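Local coordinates for probable endoglucanase (PDB 1WZZ), which hydrolyses internal beta-1,4-glucosidic linkages of cellulose and carboxymethyl-cellulose as a secreted family 8 glycoside hydrolase, at residues A[23-37]-A[57-70]. Residues are numbered along the deposited sequence; the frame is centred on the assembly and turned at random.
With SO4 (sulfate ion), chain B.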
loop_
_atom_site.group_PDB
_atom_site.type_symbol
_atom_site.label_atom_id
_atom_site.label_comp_id
_atom_site.label_asym_id
_atom_site.label_seq_id
_atom_site.Cartn_x
_atom_site.Cartn_y
_atom_site.Cartn_z
ATOM N N TRP A 23 -15.096 9.045 -0.926
ATOM C CA TRP A 23 -15.155 8.375 0.367
ATOM C C TRP A 23 -16.629 8.045 0.705
ATOM O O TRP A 23 -16.924 6.968 1.246
ATOM C CB TRP A 23 -14.557 9.294 1.463
ATOM C CG TRP A 23 -14.954 8.850 2.867
ATOM C CD1 TRP A 23 -15.691 9.568 3.766
ATOM C CD2 TRP A 23 -14.677 7.580 3.495
ATOM N NE1 TRP A 23 -15.899 8.825 4.907
ATOM C CE2 TRP A 23 -15.289 7.608 4.774
ATOM C CE3 TRP A 23 -13.984 6.423 3.109
ATOM C CZ2 TRP A 23 -15.230 6.528 5.665
ATOM C CZ3 TRP A 23 -13.927 5.328 4.016
ATOM C CH2 TRP A 23 -14.550 5.403 5.274
ATOM N N ALA A 24 -17.543 8.963 0.410
ATOM C CA ALA A 24 -18.948 8.690 0.713
ATOM C C ALA A 24 -19.418 7.407 0.062
ATOM O O ALA A 24 -20.183 6.632 0.659
ATOM C CB ALA A 24 -19.825 9.856 0.283
ATOM N N ILE A 25 -18.962 7.156 -1.167
ATOM C CA ILE A 25 -19.342 5.933 -1.857
ATOM C C ILE A 25 -18.678 4.716 -1.214
ATOM O O ILE A 25 -19.316 3.702 -0.961
ATOM C CB ILE A 25 -18.967 6.019 -3.371
ATOM C CG1 ILE A 25 -19.740 7.179 -4.008
ATOM C CG2 ILE A 25 -19.289 4.680 -4.084
ATOM C CD1 ILE A 25 -19.229 7.538 -5.423
ATOM N N PHE A 26 -17.384 4.824 -0.925
ATOM C CA PHE A 26 -16.664 3.723 -0.311
ATOM C C PHE A 26 -17.296 3.326 1.040
ATOM O O PHE A 26 -17.487 2.146 1.345
ATOM C CB PHE A 26 -15.215 4.152 -0.090
ATOM C CG PHE A 26 -14.322 3.045 0.415
ATOM C CD1 PHE A 26 -13.527 2.311 -0.467
ATOM C CD2 PHE A 26 -14.237 2.786 1.762
ATOM C CE1 PHE A 26 -12.641 1.329 0.011
ATOM C CE2 PHE A 26 -13.363 1.816 2.248
ATOM C CZ PHE A 26 -12.564 1.092 1.364
ATOM N N ARG A 27 -17.588 4.339 1.838
ATOM C CA ARG A 27 -18.196 4.158 3.160
ATOM C C ARG A 27 -19.552 3.437 3.049
ATOM O O ARG A 27 -19.870 2.495 3.784
ATOM C CB ARG A 27 -18.363 5.538 3.792
ATOM C CG ARG A 27 -19.020 5.573 5.194
ATOM C CD ARG A 27 -19.160 7.012 5.721
ATOM N NE ARG A 27 -19.971 7.873 4.846
ATOM C CZ ARG A 27 -20.042 9.207 4.924
ATOM N NH1 ARG A 27 -19.348 9.880 5.842
ATOM N NH2 ARG A 27 -20.813 9.884 4.074
ATOM N N ALA A 28 -20.348 3.875 2.095
ATOM C CA ALA A 28 -21.657 3.284 1.912
ATOM C C ALA A 28 -21.569 1.812 1.571
ATOM O O ALA A 28 -22.354 0.997 2.068
ATOM C CB ALA A 28 -22.387 4.035 0.813
ATOM N N LYS A 29 -20.593 1.468 0.735
ATOM C CA LYS A 29 -20.429 0.106 0.283
ATOM C C LYS A 29 -19.704 -0.830 1.221
ATOM O O LYS A 29 -20.092 -1.992 1.365
ATOM C CB LYS A 29 -19.666 0.070 -1.053
ATOM C CG LYS A 29 -20.421 0.618 -2.264
ATOM C CD LYS A 29 -19.583 0.515 -3.527
ATOM C CE LYS A 29 -20.394 0.941 -4.751
ATOM N NZ LYS A 29 -19.551 0.946 -5.967
ATOM N N TYR A 30 -18.661 -0.322 1.873
ATOM C CA TYR A 30 -17.801 -1.210 2.650
ATOM C C TYR A 30 -17.623 -1.044 4.149
ATOM O O TYR A 30 -16.988 -1.901 4.777
ATOM C CB TYR A 30 -16.402 -1.178 2.001
ATOM C CG TYR A 30 -16.431 -1.384 0.500
ATOM C CD1 TYR A 30 -16.032 -0.378 -0.373
ATOM C CD2 TYR A 30 -16.883 -2.587 -0.042
ATOM C CE1 TYR A 30 -16.087 -0.563 -1.763
ATOM C CE2 TYR A 30 -16.938 -2.776 -1.420
ATOM C CZ TYR A 30 -16.539 -1.769 -2.266
ATOM O OH TYR A 30 -16.555 -2.009 -3.625
ATOM N N LEU A 31 -18.147 0.028 4.728
ATOM C CA LEU A 31 -17.968 0.239 6.162
ATOM C C LEU A 31 -19.167 -0.225 6.973
ATOM O O LEU A 31 -20.277 0.279 6.785
ATOM C CB LEU A 31 -17.698 1.721 6.439
ATOM C CG LEU A 31 -17.536 2.058 7.926
ATOM C CD1 LEU A 31 -16.428 1.190 8.526
ATOM C CD2 LEU A 31 -17.223 3.531 8.105
ATOM N N ARG A 32 -18.949 -1.207 7.842
ATOM C CA ARG A 32 -20.023 -1.712 8.725
ATOM C C ARG A 32 -20.109 -0.800 9.943
ATOM O O ARG A 32 -19.136 -0.137 10.309
ATOM C CB ARG A 32 -19.712 -3.138 9.187
ATOM C CG ARG A 32 -19.764 -4.181 8.089
ATOM C CD ARG A 32 -21.158 -4.254 7.491
ATOM N NE ARG A 32 -21.245 -5.294 6.473
ATOM C CZ ARG A 32 -21.325 -6.597 6.734
ATOM N NH1 ARG A 32 -21.337 -7.028 7.989
ATOM N NH2 ARG A 32 -21.373 -7.469 5.737
ATOM N N PRO A 33 -21.280 -0.752 10.605
ATOM C CA PRO A 33 -21.442 0.100 11.787
ATOM C C PRO A 33 -20.450 -0.252 12.899
ATOM O O PRO A 33 -20.108 0.598 13.720
ATOM C CB PRO A 33 -22.895 -0.160 12.212
ATOM C CG PRO A 33 -23.569 -0.525 10.937
ATOM C CD PRO A 33 -22.548 -1.403 10.232
ATOM N N SER A 34 -19.999 -1.498 12.910
ATOM C CA SER A 34 -19.027 -1.967 13.902
ATOM C C SER A 34 -17.669 -1.291 13.750
ATOM O O SER A 34 -16.866 -1.289 14.681
ATOM C CB SER A 34 -18.815 -3.472 13.760
ATOM O OG SER A 34 -18.268 -3.796 12.494
ATOM N N GLY A 35 -17.417 -0.725 12.569
ATOM C CA GLY A 35 -16.132 -0.090 12.323
ATOM C C GLY A 35 -15.271 -0.971 11.432
ATOM O O GLY A 35 -14.179 -0.573 11.034
ATOM N N ARG A 36 -15.767 -2.159 11.107
ATOM C CA ARG A 36 -15.047 -3.102 10.259
ATOM C C ARG A 36 -15.253 -2.798 8.775
ATOM O O ARG A 36 -16.382 -2.551 8.340
ATOM C CB ARG A 36 -15.527 -4.520 10.585
ATOM C CG ARG A 36 -14.907 -5.607 9.797
ATOM C CD ARG A 36 -15.253 -6.987 10.383
ATOM N NE ARG A 36 -16.593 -7.440 10.033
ATOM C CZ ARG A 36 -16.881 -8.125 8.935
ATOM N NH1 ARG A 36 -15.922 -8.438 8.077
ATOM N NH2 ARG A 36 -18.129 -8.508 8.698
ATOM N N VAL A 37 -14.154 -2.755 8.016
ATOM C CA VAL A 37 -14.216 -2.548 6.566
ATOM C C VAL A 37 -14.304 -3.942 5.932
ATOM O O VAL A 37 -13.468 -4.818 6.191
ATOM C CB VAL A 37 -12.943 -1.805 6.060
ATOM C CG1 VAL A 37 -12.904 -1.747 4.499
ATOM C CG2 VAL A 37 -12.920 -0.427 6.658
ATOM N N PHE A 57 -8.743 7.095 4.167
ATOM C CA PHE A 57 -9.764 7.770 3.371
ATOM C C PHE A 57 -10.646 8.654 4.271
ATOM O O PHE A 57 -10.942 9.792 3.909
ATOM C CB PHE A 57 -10.646 6.748 2.654
ATOM C CG PHE A 57 -9.894 5.817 1.747
ATOM C CD1 PHE A 57 -8.605 6.150 1.283
ATOM C CD2 PHE A 57 -10.477 4.616 1.338
ATOM C CE1 PHE A 57 -7.916 5.291 0.426
ATOM C CE2 PHE A 57 -9.783 3.743 0.464
ATOM C CZ PHE A 57 -8.506 4.091 0.016
ATOM N N ALA A 58 -11.077 8.131 5.419
ATOM C CA ALA A 58 -11.905 8.942 6.325
ATOM C C ALA A 58 -11.141 10.169 6.828
ATOM O O ALA A 58 -11.690 11.273 6.897
ATOM C CB ALA A 58 -12.408 8.090 7.508
ATOM N N ALA A 59 -9.875 9.999 7.197
ATOM C CA ALA A 59 -9.092 11.136 7.658
ATOM C C ALA A 59 -8.975 12.159 6.540
ATOM O O ALA A 59 -9.167 13.357 6.740
ATOM C CB ALA A 59 -7.699 10.674 8.114
ATOM N N SER A 60 -8.691 11.674 5.333
ATOM C CA SER A 60 -8.540 12.581 4.187
ATOM C C SER A 60 -9.831 13.327 3.825
ATOM O O SER A 60 -9.777 14.466 3.325
ATOM C CB SER A 60 -8.028 11.790 2.979
ATOM O OG SER A 60 -6.751 11.205 3.254
ATOM N N ALA A 61 -10.975 12.688 4.061
ATOM C CA ALA A 61 -12.281 13.277 3.780
ATOM C C ALA A 61 -12.802 14.116 4.942
ATOM O O ALA A 61 -13.849 14.759 4.811
ATOM C CB ALA A 61 -13.294 12.184 3.473
ATOM N N GLY A 62 -12.095 14.101 6.071
ATOM C CA GLY A 62 -12.553 14.859 7.229
ATOM C C GLY A 62 -13.705 14.216 7.984
ATOM O O GLY A 62 -14.444 14.899 8.710
ATOM N N ASP A 63 -13.861 12.907 7.838
ATOM C CA ASP A 63 -14.939 12.185 8.496
ATOM C C ASP A 63 -14.420 11.606 9.813
ATOM O O ASP A 63 -13.984 10.458 9.881
ATOM C CB ASP A 63 -15.421 11.074 7.572
ATOM C CG ASP A 63 -16.612 10.324 8.103
ATOM O OD1 ASP A 63 -17.028 10.542 9.270
ATOM O OD2 ASP A 63 -17.155 9.497 7.332
ATOM N N LEU A 64 -14.483 12.403 10.869
ATOM C CA LEU A 64 -13.989 11.944 12.172
ATOM C C LEU A 64 -14.792 10.798 12.777
ATOM O O LEU A 64 -14.218 9.865 13.340
ATOM C CB LEU A 64 -13.940 13.130 13.147
ATOM C CG LEU A 64 -13.540 12.792 14.594
ATOM C CD1 LEU A 64 -12.149 12.094 14.659
ATOM C CD2 LEU A 64 -13.529 14.103 15.396
ATOM N N ALA A 65 -16.120 10.835 12.670
ATOM C CA ALA A 65 -16.934 9.765 13.236
ATOM C C ALA A 65 -16.571 8.388 12.666
ATOM O O ALA A 65 -16.426 7.402 13.409
ATOM C CB ALA A 65 -18.433 10.072 13.011
ATOM N N SER A 66 -16.426 8.292 11.344
ATOM C CA SER A 66 -16.077 7.005 10.746
ATOM C C SER A 66 -14.639 6.611 11.118
ATOM O O SER A 66 -14.366 5.428 11.342
ATOM C CB SER A 66 -16.200 7.062 9.212
ATOM O OG SER A 66 -17.560 7.259 8.836
ATOM N N PHE A 67 -13.747 7.587 11.141
ATOM C CA PHE A 67 -12.350 7.313 11.505
ATOM C C PHE A 67 -12.285 6.687 12.905
ATOM O O PHE A 67 -11.613 5.674 13.121
ATOM C CB PHE A 67 -11.512 8.584 11.497
ATOM C CG PHE A 67 -10.066 8.319 11.744
ATOM C CD1 PHE A 67 -9.193 8.099 10.683
ATOM C CD2 PHE A 67 -9.591 8.202 13.052
ATOM C CE1 PHE A 67 -7.866 7.766 10.918
ATOM C CE2 PHE A 67 -8.270 7.860 13.305
ATOM C CZ PHE A 67 -7.399 7.641 12.243
ATOM N N GLN A 68 -12.994 7.299 13.844
ATOM C CA GLN A 68 -13.031 6.803 15.218
ATOM C C GLN A 68 -13.527 5.374 15.310
ATOM O O GLN A 68 -12.949 4.539 16.016
ATOM C CB GLN A 68 -13.926 7.730 16.055
ATOM C CG GLN A 68 -13.288 9.075 16.314
ATOM C CD GLN A 68 -14.238 10.076 16.969
ATOM O OE1 GLN A 68 -13.794 11.082 17.545
ATOM N NE2 GLN A 68 -15.539 9.817 16.872
ATOM N N SER A 69 -14.604 5.088 14.590
ATOM C CA SER A 69 -15.182 3.766 14.573
ATOM C C SER A 69 -14.207 2.735 14.006
ATOM O O SER A 69 -14.039 1.660 14.582
ATOM C CB SER A 69 -16.474 3.765 13.745
ATOM O OG SER A 69 -17.115 2.490 13.773
HETATM N N MSE A 70 -13.567 3.047 12.878
HETATM C CA MSE A 70 -12.643 2.093 12.274
HETATM C C MSE A 70 -11.383 1.896 13.092
HETATM O O MSE A 70 -10.855 0.788 13.145
HETATM C CB MSE A 70 -12.258 2.519 10.846
HETATM C CG MSE A 70 -13.444 2.456 9.901
HETATM SE SE MSE A 70 -12.906 2.941 8.075
HETATM C CE MSE A 70 -12.865 4.779 8.387
HETATM S S SO4 B . -19.942 -6.870 11.621
HETATM O O1 SO4 B . -18.676 -6.135 11.412
HETATM O O2 SO4 B . -19.926 -8.127 10.853
HETATM O O3 SO4 B . -21.068 -6.046 11.153
HETATM O O4 SO4 B . -20.080 -7.144 13.063
HETATM O O HOH W 1 -18.363 2.476 11.346
HETATM O O HOH W 2 -18.383 1.842 16.098
#
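The indole of Trp-23 lodges as a knob among Phe-57, Ala-58, Ala-61 and Ser-66, a worked example of one side chain serving apolar centre and polar edge. CB of Ala-58 makes a CH-pi contact over the six-membered ring of Trp-23, 4.1 Å from the centroid, while CB of Arg-27 lies over the opposite face, toward its rim. The edge of Phe-57 meets the face of Phe-26 in a T-shaped pair with planes at 88°, and Leu-322 of helix 315-331 touches both side chains. Selenomethionine Met-70, bent at chi3 (-78°), brings CE within 3.6 Å of Trp-23 CH2; its CG rests against Leu-31 CD1. With CG anti to the backbone N (chi1 163°), Trp-23 donates from NE1 to Asp-63 OD2 (2.8 Å, nearly straight), in the indole plane, on the anti lone pair. The same oxygen takes a salt bridge from Arg-27 NH1 (2.7 Å) above one face of the carboxylate and a bond from Ser-66 OG over the other. A leucine in place of Trp-23 would probably open a gap over Ala-58 and cost OD2 one of its three donors. Asp-63 is the N-cap of helix 64-77, its OD1 accepting from Ser-66 N (3.1 Å). With the Schellman motif at Gly-62 it forms the turn between helices 48-61 and 64-77, to which Trp-23 and Arg-27 tie helix 18-30 in the family 8 (alpha/alpha)6 barrel.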